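Long-range contacts in 3-oxoacyl-[acyl-carrier-protein] synthase 3 (Pseudomonas aeruginosa, PDB 2X3E), which probably catalyses the first condensation of fatty acid synthesis, joining an acetyl group from acetyl-CoA to two carbons from malonyl-ACP: residues Arg45-Asp50 and Thr141-Leu146; Thr145-Asp150 and Ser208-Met213; Leu299-Asn304 and Trp323-Pro328. The protein carries 1 engineered substitution. All coordinates share one frame; numbering follows the deposited sequence.

Interaction 1: Arg45-Asp50 and Thr141-Leu146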
ATOM      1  N   ARG A  45       7.299  24.772   9.440  1.00 28.00           N
ATOM      2  CA  ARG A  45       6.691  23.621   8.808  1.00 26.48           C
ATOM      3  C   ARG A  45       5.680  24.095   7.761  1.00 25.41           C
ATOM      4  O   ARG A  45       4.979  25.093   7.962  1.00 26.08           O
ATOM      5  CB  ARG A  45       6.101  22.638   9.846  1.00 26.83           C
ATOM      6  CG  ARG A  45       5.043  23.148  10.845  1.00 29.10           C
ATOM      7  CD  ARG A  45       5.508  24.230  11.822  1.00 31.39           C
ATOM      8  NE  ARG A  45       6.260  23.787  12.997  1.00 32.97           N
ATOM      9  CZ  ARG A  45       6.859  24.617  13.851  1.00 34.55           C
ATOM     10  NH1 ARG A  45       7.521  24.142  14.895  1.00 36.00           N
ATOM     11  NH2 ARG A  45       6.808  25.936  13.673  1.00 36.33           N
ATOM     12  N   HIS A  46       5.667  23.408   6.623  1.00 23.34           N
ATOM     13  CA  HIS A  46       4.809  23.780   5.509  1.00 22.38           C
ATOM     14  C   HIS A  46       3.455  23.097   5.670  1.00 21.93           C
ATOM     15  O   HIS A  46       3.382  21.924   6.062  1.00 20.92           O
ATOM     16  CB  HIS A  46       5.471  23.425   4.176  1.00 21.37           C
ATOM     17  CG  HIS A  46       6.694  24.244   3.887  1.00 21.00           C
ATOM     18  ND1 HIS A  46       6.698  25.272   2.970  1.00 20.46           N
ATOM     19  CD2 HIS A  46       7.945  24.194   4.404  1.00 20.99           C
ATOM     20  CE1 HIS A  46       7.900  25.823   2.936  1.00 20.99           C
ATOM     21  NE2 HIS A  46       8.673  25.190   3.798  1.00 22.17           N
ATOM     22  N   ILE A  47       2.390  23.846   5.384  1.00 22.10           N
ATOM     23  CA  ILE A  47       1.026  23.423   5.696  1.00 22.19           C
ATOM     24  C   ILE A  47       0.203  23.335   4.409  1.00 21.75           C
ATOM     25  O   ILE A  47       0.044  24.324   3.694  1.00 21.79           O
ATOM     26  CB  ILE A  47       0.364  24.404   6.706  1.00 23.51           C
ATOM     27  CG1 ILE A  47       1.183  24.482   8.005  1.00 24.32           C
ATOM     28  CG2 ILE A  47      -1.064  23.988   7.020  1.00 23.76           C
ATOM     29  CD1 ILE A  47       1.256  23.172   8.784  1.00 23.36           C
ATOM     30  N   ALA A  48      -0.319  22.145   4.127  1.00 21.06           N
ATOM     31  CA  ALA A  48      -0.996  21.873   2.857  1.00 21.25           C
ATOM     32  C   ALA A  48      -2.274  22.689   2.664  1.00 22.74           C
ATOM     33  O   ALA A  48      -2.590  23.086   1.544  1.00 22.92           O
ATOM     34  CB  ALA A  48      -1.292  20.386   2.726  1.00 19.92           C
ATOM     35  N   GLY A  49      -3.006  22.932   3.748  1.00 24.57           N
ATOM     36  CA  GLY A  49      -4.222  23.751   3.685  1.00 26.20           C
ATOM     37  C   GLY A  49      -5.300  23.071   2.861  1.00 26.55           C
ATOM     38  O   GLY A  49      -5.769  21.994   3.229  1.00 27.04           O
ATOM     39  N   ASP A  50      -5.687  23.679   1.739  1.00 27.13           N
ATOM     40  CA  ASP A  50      -6.698  23.065   0.864  1.00 27.06           C
ATOM     41  C   ASP A  50      -6.131  21.990  -0.067  1.00 25.48           C
ATOM     42  O   ASP A  50      -6.900  21.269  -0.707  1.00 25.34           O
ATOM     43  CB  ASP A  50      -7.499  24.118   0.066  1.00 28.41           C
ATOM     44  CG  ASP A  50      -6.642  24.955  -0.882  1.00 29.68           C
ATOM     45  OD1 ASP A  50      -5.473  24.604  -1.146  1.00 31.73           O
ATOM     46  OD2 ASP A  50      -7.161  25.981  -1.377  1.00 33.88           O
ATOM     47  N   THR A 141       0.439  14.500   4.450  1.00 15.48           N
ATOM     48  CA  THR A 141      -0.139  15.764   4.884  1.00 16.11           C
ATOM     49  C   THR A 141      -0.683  15.600   6.308  1.00 16.59           C
ATOM     50  O   THR A 141      -1.878  15.808   6.580  1.00 17.18           O
ATOM     51  CB  THR A 141      -1.257  16.229   3.937  1.00 16.39           C
ATOM     52  OG1 THR A 141      -2.166  15.146   3.701  1.00 15.17           O
ATOM     53  CG2 THR A 141      -0.672  16.708   2.606  1.00 15.95           C
ATOM     54  N   PHE A 142       0.216  15.232   7.215  1.00 16.42           N
ATOM     55  CA  PHE A 142      -0.141  14.997   8.614  1.00 16.98           C
ATOM     56  C   PHE A 142      -0.811  16.176   9.305  1.00 17.88           C
ATOM     57  O   PHE A 142      -1.582  15.964  10.236  1.00 18.08           O
ATOM     58  CB  PHE A 142       1.082  14.554   9.432  1.00 16.70           C
ATOM     59  CG  PHE A 142       1.173  13.069   9.630  1.00 16.03           C
ATOM     60  CD1 PHE A 142       1.050  12.205   8.554  1.00 15.21           C
ATOM     61  CD2 PHE A 142       1.385  12.531  10.895  1.00 16.17           C
ATOM     62  CE1 PHE A 142       1.136  10.833   8.732  1.00 16.08           C
ATOM     63  CE2 PHE A 142       1.471  11.161  11.078  1.00 15.93           C
ATOM     64  CZ  PHE A 142       1.347  10.310   9.989  1.00 15.88           C
ATOM     65  N   SER A 143      -0.535  17.403   8.869  1.00 18.76           N
ATOM     66  CA  SER A 143      -1.178  18.577   9.486  1.00 19.88           C
ATOM     67  C   SER A 143      -2.703  18.471   9.476  1.00 20.59           C
ATOM     68  O   SER A 143      -3.359  18.964  10.390  1.00 21.41           O
ATOM     69  CB  SER A 143      -0.744  19.887   8.822  1.00 20.18           C
ATOM     70  OG  SER A 143      -1.400  20.083   7.580  1.00 20.11           O
ATOM     71  N   HIS A 144      -3.270  17.821   8.458  1.00 20.51           N
ATOM     72  CA  HIS A 144      -4.727  17.628   8.409  1.00 21.22           C
ATOM     73  C   HIS A 144      -5.227  16.747   9.549  1.00 21.14           C
ATOM     74  O   HIS A 144      -6.401  16.807   9.899  1.00 21.76           O
ATOM     75  CB  HIS A 144      -5.171  17.003   7.082  1.00 21.04           C
ATOM     76  CG  HIS A 144      -4.955  17.887   5.896  1.00 22.69           C
ATOM     77  ND1 HIS A 144      -4.510  17.405   4.684  1.00 23.64           N
ATOM     78  CD2 HIS A 144      -5.123  19.220   5.731  1.00 24.05           C
ATOM     79  CE1 HIS A 144      -4.412  18.402   3.825  1.00 23.29           C
ATOM     80  NE2 HIS A 144      -4.776  19.515   4.435  1.00 25.13           N
ATOM     81  N   THR A 145      -4.329  15.946  10.123  1.00 20.43           N
ATOM     82  CA  THR A 145      -4.679  14.911  11.094  1.00 20.23           C
ATOM     83  C   THR A 145      -4.313  15.272  12.538  1.00 20.62           C
ATOM     84  O   THR A 145      -4.539  14.480  13.451  1.00 20.89           O
ATOM     85  CB  THR A 145      -3.970  13.578  10.734  1.00 19.37           C
ATOM     86  OG1 THR A 145      -2.582  13.653  11.090  1.00 19.13           O
ATOM     87  CG2 THR A 145      -4.088  13.282   9.237  1.00 18.70           C
ATOM     88  N   LEU A 146      -3.750  16.457  12.751  1.00 20.62           N
ATOM     89  CA  LEU A 146      -3.301  16.846  14.084  1.00 21.02           C
ATOM     90  C   LEU A 146      -4.436  17.465  14.886  1.00 22.24           C
ATOM     91  O   LEU A 146      -5.304  18.144  14.334  1.00 21.99           O
ATOM     92  CB  LEU A 146      -2.131  17.829  13.992  1.00 20.87           C
ATOM     93  CG  LEU A 146      -0.897  17.315  13.243  1.00 19.88           C
ATOM     94  CD1 LEU A 146       0.242  18.334  13.286  1.00 20.30           C
ATOM     95  CD2 LEU A 146      -0.430  15.960  13.801  1.00 19.02           C
TER
HETATM   96  O   HOH W   1      -3.317  21.665   6.466  1.00 20.25           O

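Interaction 2: Thr145-Asp150 and Ser208-Met213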
ATOM      1  N   THR A 145      -4.329  15.946  10.123  1.00 20.43           N
ATOM      2  CA  THR A 145      -4.679  14.911  11.094  1.00 20.23           C
ATOM      3  C   THR A 145      -4.313  15.272  12.538  1.00 20.62           C
ATOM      4  O   THR A 145      -4.539  14.480  13.451  1.00 20.89           O
ATOM      5  CB  THR A 145      -3.970  13.578  10.734  1.00 19.37           C
ATOM      6  OG1 THR A 145      -2.582  13.653  11.090  1.00 19.13           O
ATOM      7  CG2 THR A 145      -4.088  13.282   9.237  1.00 18.70           C
ATOM      8  N   LEU A 146      -3.750  16.457  12.751  1.00 20.62           N
ATOM      9  CA  LEU A 146      -3.301  16.846  14.084  1.00 21.02           C
ATOM     10  C   LEU A 146      -4.436  17.465  14.886  1.00 22.24           C
ATOM     11  O   LEU A 146      -5.304  18.144  14.334  1.00 21.99           O
ATOM     12  CB  LEU A 146      -2.131  17.829  13.992  1.00 20.87           C
ATOM     13  CG  LEU A 146      -0.897  17.315  13.243  1.00 19.88           C
ATOM     14  CD1 LEU A 146       0.242  18.334  13.286  1.00 20.30           C
ATOM     15  CD2 LEU A 146      -0.430  15.960  13.801  1.00 19.02           C
ATOM     16  N   ASP A 147      -4.420  17.215  16.192  1.00 23.10           N
ATOM     17  CA  ASP A 147      -5.303  17.894  17.125  1.00 24.69           C
ATOM     18  C   ASP A 147      -4.909  19.370  17.131  1.00 25.60           C
ATOM     19  O   ASP A 147      -3.757  19.685  17.427  1.00 25.29           O
ATOM     20  CB  ASP A 147      -5.131  17.291  18.523  1.00 25.11           C
ATOM     21  CG  ASP A 147      -6.099  17.861  19.551  1.00 26.96           C
ATOM     22  OD1 ASP A 147      -6.687  18.945  19.339  1.00 27.61           O
ATOM     23  OD2 ASP A 147      -6.263  17.204  20.597  1.00 27.74           O
ATOM     24  N   PRO A 148      -5.854  20.274  16.797  1.00 26.96           N
ATOM     25  CA  PRO A 148      -5.573  21.718  16.811  1.00 27.96           C
ATOM     26  C   PRO A 148      -4.992  22.234  18.126  1.00 28.91           C
ATOM     27  O   PRO A 148      -4.246  23.212  18.121  1.00 29.44           O
ATOM     28  CB  PRO A 148      -6.954  22.349  16.579  1.00 28.93           C
ATOM     29  CG  PRO A 148      -7.725  21.322  15.863  1.00 28.45           C
ATOM     30  CD  PRO A 148      -7.239  19.999  16.370  1.00 27.11           C
ATOM     31  N   ALA A 149      -5.339  21.585  19.235  1.00 29.63           N
ATOM     32  CA  ALA A 149      -4.945  22.041  20.569  1.00 30.67           C
ATOM     33  C   ALA A 149      -3.638  21.416  21.061  1.00 30.56           C
ATOM     34  O   ALA A 149      -3.168  21.757  22.146  1.00 31.42           O
ATOM     35  CB  ALA A 149      -6.057  21.741  21.553  1.00 31.69           C
ATOM     36  N   ASP A 150      -3.052  20.512  20.275  1.00 29.59           N
ATOM     37  CA  ASP A 150      -1.868  19.771  20.706  1.00 29.47           C
ATOM     38  C   ASP A 150      -0.570  20.441  20.246  1.00 29.21           C
ATOM     39  O   ASP A 150      -0.193  20.349  19.076  1.00 28.42           O
ATOM     40  CB  ASP A 150      -1.914  18.335  20.188  1.00 28.64           C
ATOM     41  CG  ASP A 150      -0.876  17.453  20.845  1.00 29.64           C
ATOM     42  OD1 ASP A 150       0.192  17.225  20.241  1.00 28.02           O
ATOM     43  OD2 ASP A 150      -1.125  17.018  21.997  1.00 34.09           O
ATOM     44  N   SER A 208     -13.099  13.289  14.550  1.00 36.27           N
ATOM     45  CA  SER A 208     -12.097  13.821  15.475  1.00 35.53           C
ATOM     46  C   SER A 208     -10.986  12.785  15.675  1.00 34.08           C
ATOM     47  O   SER A 208     -10.451  12.635  16.777  1.00 34.01           O
ATOM     48  CB  SER A 208     -12.744  14.179  16.817  1.00 36.90           C
ATOM     49  OG  SER A 208     -13.826  15.077  16.636  1.00 38.03           O
ATOM     50  N   ASN A 209     -10.641  12.077  14.597  1.00 32.18           N
ATOM     51  CA  ASN A 209      -9.604  11.045  14.648  1.00 30.78           C
ATOM     52  C   ASN A 209      -8.216  11.664  14.451  1.00 29.51           C
ATOM     53  O   ASN A 209      -7.728  11.799  13.322  1.00 29.09           O
ATOM     54  CB  ASN A 209      -9.885   9.915  13.638  1.00 30.21           C
ATOM     55  CG  ASN A 209      -9.955  10.399  12.190  1.00 29.94           C
ATOM     56  OD1 ASN A 209     -10.614  11.393  11.883  1.00 29.42           O
ATOM     57  ND2 ASN A 209      -9.291   9.675  11.292  1.00 28.78           N
ATOM     58  N   TYR A 210      -7.603  12.066  15.563  1.00 28.85           N
ATOM     59  CA  TYR A 210      -6.342  12.798  15.534  1.00 27.64           C
ATOM     60  C   TYR A 210      -5.144  11.887  15.762  1.00 26.48           C
ATOM     61  O   TYR A 210      -5.234  10.881  16.473  1.00 26.53           O
ATOM     62  CB  TYR A 210      -6.321  13.895  16.603  1.00 28.32           C
ATOM     63  CG  TYR A 210      -7.387  14.967  16.464  1.00 28.86           C
ATOM     64  CD1 TYR A 210      -8.122  15.386  17.567  1.00 30.09           C
ATOM     65  CD2 TYR A 210      -7.650  15.569  15.233  1.00 28.06           C
ATOM     66  CE1 TYR A 210      -9.098  16.374  17.457  1.00 31.05           C
ATOM     67  CE2 TYR A 210      -8.625  16.559  15.111  1.00 29.56           C
ATOM     68  CZ  TYR A 210      -9.345  16.954  16.229  1.00 30.86           C
ATOM     69  OH  TYR A 210     -10.309  17.932  16.124  1.00 31.99           O
ATOM     70  N   PHE A 211      -4.013  12.270  15.180  1.00 25.21           N
ATOM     71  CA  PHE A 211      -2.763  11.557  15.401  1.00 24.20           C
ATOM     72  C   PHE A 211      -2.331  11.717  16.857  1.00 25.14           C
ATOM     73  O   PHE A 211      -2.393  12.821  17.413  1.00 25.27           O
ATOM     74  CB  PHE A 211      -1.664  12.086  14.484  1.00 23.58           C
ATOM     75  CG  PHE A 211      -0.312  11.475  14.749  1.00 22.30           C
ATOM     76  CD1 PHE A 211       0.661  12.181  15.441  1.00 22.67           C
ATOM     77  CD2 PHE A 211      -0.023  10.184  14.323  1.00 21.13           C
ATOM     78  CE1 PHE A 211       1.903  11.620  15.690  1.00 22.38           C
ATOM     79  CE2 PHE A 211       1.211   9.618  14.568  1.00 20.99           C
ATOM     80  CZ  PHE A 211       2.176  10.332  15.258  1.00 21.16           C
ATOM     81  N   ARG A 212      -1.915  10.612  17.470  1.00 25.30           N
ATOM     82  CA  ARG A 212      -1.321  10.644  18.800  1.00 26.51           C
ATOM     83  C   ARG A 212      -0.022   9.856  18.823  1.00 26.41           C
ATOM     84  O   ARG A 212       0.142   8.878  18.083  1.00 24.82           O
ATOM     85  CB  ARG A 212      -2.292  10.116  19.863  1.00 27.61           C
ATOM     86  CG  ARG A 212      -2.695   8.656  19.736  1.00 28.63           C
ATOM     87  CD  ARG A 212      -3.300   8.161  21.051  1.00 31.72           C
ATOM     88  NE  ARG A 212      -4.070   6.927  20.896  1.00 33.22           N
ATOM     89  CZ  ARG A 212      -3.553   5.703  20.786  1.00 33.81           C
ATOM     90  NH1 ARG A 212      -2.238   5.502  20.802  1.00 32.55           N
ATOM     91  NH2 ARG A 212      -4.370   4.659  20.660  1.00 35.39           N
ATOM     92  N   MET A 213       0.904  10.297  19.668  1.00 27.50           N
ATOM     93  CA  MET A 213       2.155   9.584  19.860  1.00 28.22           C
ATOM     94  C   MET A 213       2.631   9.657  21.302  1.00 29.51           C
ATOM     95  O   MET A 213       2.464  10.678  21.973  1.00 29.86           O
ATOM     96  CB  MET A 213       3.240  10.130  18.929  1.00 27.78           C
ATOM     97  CG  MET A 213       3.654  11.569  19.192  1.00 29.96           C
ATOM     98  SD  MET A 213       4.864  12.159  17.990  1.00 33.49           S
ATOM     99  CE  MET A 213       6.106  10.870  18.072  1.00 31.23           C
TER
HETATM  100  O   HOH W   2      -2.114  15.530  17.011  1.00 14.29           O

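Interaction 3: Leu299-Asn304 and Trp323-Pro328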
ATOM      1  N   LEU A 299      25.591  16.321  -1.658  1.00 24.42           N
ATOM      2  CA  LEU A 299      25.618  14.931  -2.100  1.00 23.84           C
ATOM      3  C   LEU A 299      26.701  14.691  -3.143  1.00 24.91           C
ATOM      4  O   LEU A 299      26.743  15.364  -4.170  1.00 25.35           O
ATOM      5  CB  LEU A 299      24.260  14.527  -2.667  1.00 23.08           C
ATOM      6  CG  LEU A 299      23.064  14.731  -1.738  1.00 21.49           C
ATOM      7  CD1 LEU A 299      21.785  14.271  -2.409  1.00 20.23           C
ATOM      8  CD2 LEU A 299      23.284  14.004  -0.414  1.00 20.96           C
ATOM      9  N   ARG A 300      27.560  13.714  -2.868  1.00 25.52           N
ATOM     10  CA  ARG A 300      28.700  13.392  -3.719  1.00 26.91           C
ATOM     11  C   ARG A 300      28.321  12.385  -4.789  1.00 26.66           C
ATOM     12  O   ARG A 300      27.681  11.383  -4.487  1.00 25.77           O
ATOM     13  CB  ARG A 300      29.813  12.749  -2.894  1.00 27.50           C
ATOM     14  CG  ARG A 300      30.558  13.663  -1.957  1.00 30.51           C
ATOM     15  CD  ARG A 300      31.531  12.843  -1.106  1.00 34.02           C
ATOM     16  NE  ARG A 300      32.347  11.926  -1.912  1.00 36.88           N
ATOM     17  CZ  ARG A 300      33.608  12.141  -2.290  1.00 40.05           C
ATOM     18  NH1 ARG A 300      34.261  13.253  -1.946  1.00 41.28           N
ATOM     19  NH2 ARG A 300      34.232  11.224  -3.025  1.00 41.67           N
ATOM     20  N   ASP A 301      28.759  12.629  -6.022  1.00 27.32           N
ATOM     21  CA  ASP A 301      28.643  11.641  -7.093  1.00 27.75           C
ATOM     22  C   ASP A 301      29.314  10.343  -6.642  1.00 27.34           C
ATOM     23  O   ASP A 301      30.507  10.335  -6.341  1.00 27.70           O
ATOM     24  CB  ASP A 301      29.343  12.131  -8.373  1.00 29.38           C
ATOM     25  CG  ASP A 301      28.796  13.453  -8.897  1.00 30.39           C
ATOM     26  OD1 ASP A 301      27.616  13.768  -8.654  1.00 31.68           O
ATOM     27  OD2 ASP A 301      29.560  14.177  -9.575  1.00 34.52           O
ATOM     28  N   GLY A 302      28.552   9.253  -6.575  1.00 22.05           N
ATOM     29  CA  GLY A 302      29.099   7.948  -6.194  1.00 21.48           C
ATOM     30  C   GLY A 302      29.361   7.761  -4.705  1.00 20.89           C
ATOM     31  O   GLY A 302      29.932   6.747  -4.295  1.00 21.11           O
ATOM     32  N   GLY A 303      28.940   8.723  -3.887  1.00 19.85           N
ATOM     33  CA  GLY A 303      29.130   8.639  -2.443  1.00 19.21           C
ATOM     34  C   GLY A 303      28.328   7.502  -1.831  1.00 18.23           C
ATOM     35  O   GLY A 303      27.189   7.241  -2.231  1.00 17.29           O
ATOM     36  N   ASN A 304      28.933   6.811  -0.871  1.00 17.82           N
ATOM     37  CA  ASN A 304      28.244   5.740  -0.146  1.00 17.16           C
ATOM     38  C   ASN A 304      27.123   6.325   0.712  1.00 16.23           C
ATOM     39  O   ASN A 304      27.366   7.210   1.533  1.00 16.58           O
ATOM     40  CB  ASN A 304      29.227   4.970   0.737  1.00 17.49           C
ATOM     41  CG  ASN A 304      30.311   4.274  -0.063  1.00 19.05           C
ATOM     42  OD1 ASN A 304      30.087   3.862  -1.203  1.00 19.09           O
ATOM     43  ND2 ASN A 304      31.493   4.136   0.532  1.00 19.19           N
ATOM     44  N   TRP A 323      25.309   7.148  -4.439  1.00 16.85           N
ATOM     45  CA  TRP A 323      24.476   8.233  -4.959  1.00 17.07           C
ATOM     46  C   TRP A 323      24.872   8.534  -6.402  1.00 18.01           C
ATOM     47  O   TRP A 323      26.061   8.709  -6.690  1.00 18.69           O
ATOM     48  CB  TRP A 323      24.604   9.493  -4.090  1.00 17.49           C
ATOM     49  CG  TRP A 323      23.702  10.612  -4.539  1.00 17.74           C
ATOM     50  CD1 TRP A 323      24.077  11.783  -5.121  1.00 18.96           C
ATOM     51  CD2 TRP A 323      22.275  10.636  -4.469  1.00 18.35           C
ATOM     52  NE1 TRP A 323      22.971  12.545  -5.407  1.00 20.09           N
ATOM     53  CE2 TRP A 323      21.849  11.861  -5.017  1.00 19.25           C
ATOM     54  CE3 TRP A 323      21.316   9.738  -3.996  1.00 18.56           C
ATOM     55  CZ2 TRP A 323      20.502  12.215  -5.103  1.00 19.66           C
ATOM     56  CZ3 TRP A 323      19.971  10.093  -4.081  1.00 19.04           C
ATOM     57  CH2 TRP A 323      19.581  11.321  -4.634  1.00 19.46           C
ATOM     58  N   PRO A 324      23.884   8.573  -7.318  1.00 18.06           N
ATOM     59  CA  PRO A 324      24.174   8.817  -8.720  1.00 19.26           C
ATOM     60  C   PRO A 324      24.221  10.300  -9.049  1.00 20.24           C
ATOM     61  O   PRO A 324      23.896  11.140  -8.204  1.00 20.24           O
ATOM     62  CB  PRO A 324      22.989   8.160  -9.427  1.00 19.05           C
ATOM     63  CG  PRO A 324      21.854   8.379  -8.497  1.00 18.33           C
ATOM     64  CD  PRO A 324      22.437   8.371  -7.101  1.00 17.77           C
ATOM     65  N   LYS A 325      24.611  10.611 -10.277  1.00 22.23           N
ATOM     66  CA  LYS A 325      24.617  11.989 -10.758  1.00 23.91           C
ATOM     67  C   LYS A 325      23.190  12.398 -11.116  1.00 24.77           C
ATOM     68  O   LYS A 325      22.650  11.956 -12.134  1.00 25.26           O
ATOM     69  CB  LYS A 325      25.530  12.123 -11.976  1.00 25.13           C
ATOM     70  CG  LYS A 325      26.983  11.729 -11.701  1.00 26.32           C
ATOM     71  CD  LYS A 325      27.803  11.657 -12.979  1.00 29.36           C
ATOM     72  CE  LYS A 325      29.224  11.185 -12.701  1.00 30.98           C
ATOM     73  NZ  LYS A 325      29.261   9.802 -12.127  1.00 30.49           N
ATOM     74  N   ILE A 326      22.580  13.229 -10.273  1.00 25.03           N
ATOM     75  CA  ILE A 326      21.197  13.669 -10.475  1.00 25.98           C
ATOM     76  C   ILE A 326      21.169  15.143 -10.828  1.00 27.90           C
ATOM     77  O   ILE A 326      21.848  15.952 -10.184  1.00 27.96           O
ATOM     78  CB  ILE A 326      20.330  13.447  -9.211  1.00 25.17           C
ATOM     79  CG1 ILE A 326      20.215  11.954  -8.889  1.00 24.68           C
ATOM     80  CG2 ILE A 326      18.937  14.058  -9.392  1.00 25.80           C
ATOM     81  CD1 ILE A 326      19.494  11.143  -9.965  1.00 25.00           C
ATOM     82  N   VAL A 327      20.384  15.488 -11.851  1.00 29.62           N
ATOM     83  CA  VAL A 327      20.230  16.874 -12.272  1.00 31.94           C
ATOM     84  C   VAL A 327      19.363  17.610 -11.250  1.00 32.73           C
ATOM     85  O   VAL A 327      18.222  17.188 -10.976  1.00 32.62           O
ATOM     86  CB  VAL A 327      19.579  16.998 -13.671  1.00 33.62           C
ATOM     87  CG1 VAL A 327      19.393  18.461 -14.049  1.00 35.68           C
ATOM     88  CG2 VAL A 327      20.415  16.285 -14.720  1.00 33.73           C
ATOM     89  N   PRO A 328      19.896  18.708 -10.679  1.00 33.78           N
ATOM     90  CA  PRO A 328      19.145  19.522  -9.716  1.00 34.52           C
ATOM     91  C   PRO A 328      17.945  20.238 -10.346  1.00 36.48           C
ATOM     92  O   PRO A 328      17.871  20.365 -11.573  1.00 37.93           O
ATOM     93  CB  PRO A 328      20.183  20.542  -9.223  1.00 35.01           C
ATOM     94  CG  PRO A 328      21.199  20.619 -10.304  1.00 35.68           C
ATOM     95  CD  PRO A 328      21.235  19.272 -10.956  1.00 34.31           C
TER

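Interaction 1: Arg45-Asp50 and Thr141-Leu146
A loop-to-loop contact, part polar and part apolar, joins I47, A48 and G49 to T141, S143 and H144. One loop follows the short strand 44-46. The other follows strand 133-140 of the five-stranded sheet. The ring of H144 uses NE2 as donor to the carbonyl O of G49, at 2.9 Å and with an N-H...O angle of 152°. The acceptor lies at the ring edge, 18° out of the ring plane. T141 OG1 bonds S53 OG. The second loop takes helical backbone angles at 142-144 as it leaves a strand of the thiolase-like fold. Water 1 bridges the two loops, accepting from G49 N at 3.0 Å and donating to S143 OG at 2.7 Å. A chi1 of 77° places S143 OG where it meets both this water and D159. D159 OD2 bonds both S143 OG and A48 N, so one carboxylate oxygen ties the loops together. Apolar contacts fill in beside these bonds. A48 CB lies against T141 CG2 at 3.7 Å and against the H144 ring, 3.9 Å from H144 CE1. I47 CD1 meets S143 CB at 3.8 Å.

Interaction 2: Thr145-Asp150 and Ser208-Met213
The carbonyl O of T145 takes one hydrogen bond and one CA-H...O contact from successive residues of 208-213. F211 N donates to T145 O at 2.9 Å, with an N-H...O angle of 164°. Y210 CA makes the CA-H...O contact to T145 O at 3.2 Å. The same oxygen lies at the edge of the Y210 ring, near its plane. Water 2 makes a second bridge, accepting from D147 N and donating to F211 O at 2.8 Å. The two backbones are therefore tied both directly and through water.

Y210 carries most of the side-chain packing. D147 CA stands almost over the centre of the Y210 ring, 3.7 Å from the centroid, as a CH-pi contact. The carbonyl O of S208 lies over the opposite face, nearer the rim. The carboxylate of D147 is almost parallel to the ring, with the planes 18° apart. With CG anti to the backbone N (chi1 -175°), the carboxylate lies alongside CD1 and CE1 of the ring. D147 OD1 accepts from A149 N at 3.0 Å, from above the carboxylate plane. P148 comes across the outer end of the ring, with its CD 3.7 Å from Y210 CZ. Deeper in, L146 CD2 lies 4.1 Å from F211 CB, the two side chains running the same way. The F211 ring meets F157. R199 of the second subunit bonds N209 O, which places the contact beside the dimer interface. D147 forms an Asx turn within a type I beta turn from D147 to D150. D150 follows as the N-cap of helix 151-156, and its OD1 also bonds T153 OG1. This capped turn is held against the segment that leads into strand 212-213.

Interaction 3: Leu299-Asn304 and Trp323-Pro328
W323 carries its CG anti to the backbone N (chi1 -177°), and L299 has its CG beside the backbone N (chi1 -56°). These torsions set L299 against the indole. L299 CD1 lies above the indole plane, toward the rim, 3.6 Å from W323 CE2. The CB of L299 also reaches the five-membered ring, 3.6 Å from W323 NE1. P324 CD lies on the opposite side of the plane, again toward the rim. R300 O sits at the edge of the indole, in its plane, 3.6 Å from W323 CB.

Backbone bonds run both ways between W323 and the glycines. G302 N donates to W323 O at 2.6 Å, almost in line with the carbonyl. W323 N donates to G303 O at 2.9 Å, with an N-H...O angle of 162°. G302 and G303 are the third and fourth residues of a type II beta turn that starts at R300, in which G303 N bonds R300 O. G302 has the positive phi expected at the third position of such a turn. The turn leads into strand 304-311, and W323 follows its antiparallel neighbour 315-322. The contact thus joins the start of one strand to the end of the next in the four-stranded sheet. M305 of strand 304-311 and L290 of helix 285-295 also pack on W323.

At the surface, D301 OD1 lies 3.7 Å from K325 CG, and the two side chains cross at about a right angle. K325 NZ forms a salt bridge with E174. D301 OD2 is 5.1 Å from K325 NZ, so its charge can probably add only a longer-range attraction.

How the interactions relate
Interactions 1 and 2 share T145 and L146, and their centres are 11 Å apart. The loop after strand 133-140 meets residues 45-50 first and residues 208-213 next. The rings of F142 and F211 join the two contacts edge to face, with F142 CE2 3.7 Å from F211 CD2. Both contacts touch the second subunit. Both lie near predicted active-site residues: the F211 side chain is about 7 Å from that of N280 and about 8 Å from that of A112, the engineered position. The S143 side chain is about 11 Å from that of N280. Interaction 3 lies on the opposite side of the chain's centre, its nearest atoms about 18 Å from interaction 1 and 25 Å from interaction 2.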